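Local coordinates for protein probable nitrite reductase [nad(p)h] small subunit NIRD (Mycobacterium tuberculosis, PDB 4AIV) that is the Rieske-like small subunit that associates with NirB and is probably required for the NADH-dependent reduction of nitrite to ammonium, at residues V9-C14 with V25-D30. Residues are numbered along the deposited sequence; the frame is centred on the assembly and turned at random.
Sequences VWTTAC and VGVLLD
Thr11 OG1 meets both a water and the backbone of Asp30. The hydroxyl gives its proton to the water, with OG1 2.6 Å from the water oxygen. It also accepts a weak, bent bond from Asp30 N, 3.3 Å from OG1 (N-H...O 127°). The contact brings together the two outermost strands of the antiparallel six-stranded sheet in this Rieske-like domain. The sheet curls until its edges face each other, but the short strand axes stay 8.0 Å apart and run at 146°, and no hydrogen bond joins main chain to main chain between 9-14 and 25-30.

The water bridges the start of segment 9-14 and Asp30, which lies just past the end of strand 25-28. It donates to Val9 O at 2.8 Å and to Asp30 OD1 at 2.6 Å, so one molecule ties a backbone carbonyl, a hydroxyl and a carboxylate together. Asp30 OD1 is gripped twice, by this water and by a salt bridge from Arg115 NE on strand 110-117, the strand that pairs with 7-15. Val9 CG1, set anti to its own backbone nitrogen (chi1 180°), reaches the same carboxylate, the two side chains crossing at about a right angle.

Inside the curl, Leu29 is buried among Val35, Tyr101 and Val113 and brings CD2 to 3.8 Å from Thr11 CB. The other branch of Thr11, its methyl CG2, comes to 3.6 Å from Leu28 O. Farther along, Ala13 and Cys14 form a classic beta bulge opposite Ile111. Here the contact thins to apolar packing over Leu37, with the methyl of Ala13, CB, 4.1 Å from Val27 CG2.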
# COMPACT_ATOMS: atom_id res chain seq x y z
N VAL A 9 14.03 1.90 -7.34
CA VAL A 9 14.43 0.51 -7.38
C VAL A 9 13.19 -0.36 -7.33
O VAL A 9 12.54 -0.46 -6.29
CB VAL A 9 15.38 0.15 -6.24
CG1 VAL A 9 15.77 -1.34 -6.33
CG2 VAL A 9 16.61 1.04 -6.29
N TRP A 10 12.86 -0.97 -8.47
CA TRP A 10 11.59 -1.67 -8.63
C TRP A 10 11.68 -3.12 -8.20
O TRP A 10 12.62 -3.84 -8.54
CB TRP A 10 11.10 -1.59 -10.09
CG TRP A 10 10.76 -0.18 -10.51
CD1 TRP A 10 11.56 0.69 -11.19
CD2 TRP A 10 9.53 0.52 -10.24
NE1 TRP A 10 10.90 1.89 -11.39
CE2 TRP A 10 9.66 1.82 -10.81
CE3 TRP A 10 8.34 0.20 -9.59
CZ2 TRP A 10 8.64 2.77 -10.73
CZ3 TRP A 10 7.32 1.14 -9.52
CH2 TRP A 10 7.48 2.41 -10.09
N THR A 11 10.67 -3.53 -7.43
CA THR A 11 10.45 -4.93 -7.11
C THR A 11 9.17 -5.37 -7.81
O THR A 11 8.13 -4.73 -7.68
CB THR A 11 10.29 -5.14 -5.58
OG1 THR A 11 11.52 -4.81 -4.93
CG2 THR A 11 9.93 -6.58 -5.26
N THR A 12 9.25 -6.47 -8.56
CA THR A 12 8.08 -7.01 -9.23
C THR A 12 7.24 -7.80 -8.23
O THR A 12 7.72 -8.76 -7.64
CB THR A 12 8.49 -7.91 -10.42
OG1 THR A 12 9.14 -7.11 -11.40
CG2 THR A 12 7.28 -8.58 -11.06
N ALA A 13 5.99 -7.37 -8.04
CA ALA A 13 5.10 -8.03 -7.08
C ALA A 13 4.44 -9.27 -7.67
O ALA A 13 4.63 -10.39 -7.18
CB ALA A 13 4.02 -7.04 -6.56
N CYS A 14 3.65 -9.08 -8.72
CA CYS A 14 2.87 -10.17 -9.29
C CYS A 14 2.23 -9.76 -10.59
O CYS A 14 2.35 -8.61 -11.00
CB CYS A 14 1.76 -10.61 -8.32
SG CYS A 14 0.54 -9.33 -7.86
N VAL A 25 -2.09 -7.44 -0.16
CA VAL A 25 -1.07 -8.48 -0.07
C VAL A 25 0.24 -7.85 0.38
O VAL A 25 0.55 -6.71 0.03
CB VAL A 25 -0.90 -9.20 -1.44
CG1 VAL A 25 -0.33 -8.24 -2.48
CG2 VAL A 25 -0.03 -10.44 -1.29
N GLY A 26 1.01 -8.58 1.19
CA GLY A 26 2.29 -8.10 1.67
C GLY A 26 3.38 -8.37 0.64
O GLY A 26 3.45 -9.46 0.08
N VAL A 27 4.23 -7.37 0.39
CA VAL A 27 5.30 -7.51 -0.59
C VAL A 27 6.62 -7.11 0.06
O VAL A 27 6.69 -6.12 0.80
CB VAL A 27 5.04 -6.61 -1.83
CG1 VAL A 27 6.18 -6.72 -2.84
CG2 VAL A 27 3.71 -6.98 -2.47
N LEU A 28 7.68 -7.87 -0.22
CA LEU A 28 9.00 -7.59 0.32
C LEU A 28 9.86 -6.91 -0.74
O LEU A 28 10.10 -7.48 -1.80
CB LEU A 28 9.65 -8.91 0.78
CG LEU A 28 11.05 -8.89 1.39
CD1 LEU A 28 11.03 -8.22 2.75
CD2 LEU A 28 11.64 -10.31 1.50
N LEU A 29 10.34 -5.70 -0.46
CA LEU A 29 11.17 -5.00 -1.44
C LEU A 29 12.63 -5.43 -1.33
O LEU A 29 13.01 -6.14 -0.39
CB LEU A 29 11.04 -3.48 -1.30
CG LEU A 29 9.62 -2.91 -1.34
CD1 LEU A 29 9.66 -1.37 -1.26
CD2 LEU A 29 8.86 -3.39 -2.58
N ASP A 30 13.44 -5.00 -2.29
CA ASP A 30 14.83 -5.45 -2.40
C ASP A 30 15.65 -5.18 -1.14
O ASP A 30 16.56 -5.95 -0.80
CB ASP A 30 15.48 -4.78 -3.61
CG ASP A 30 15.80 -3.34 -3.35
OD1 ASP A 30 14.85 -2.53 -3.15
OD2 ASP A 30 17.00 -3.01 -3.31
O HOH W 1 12.51 -2.46 -4.39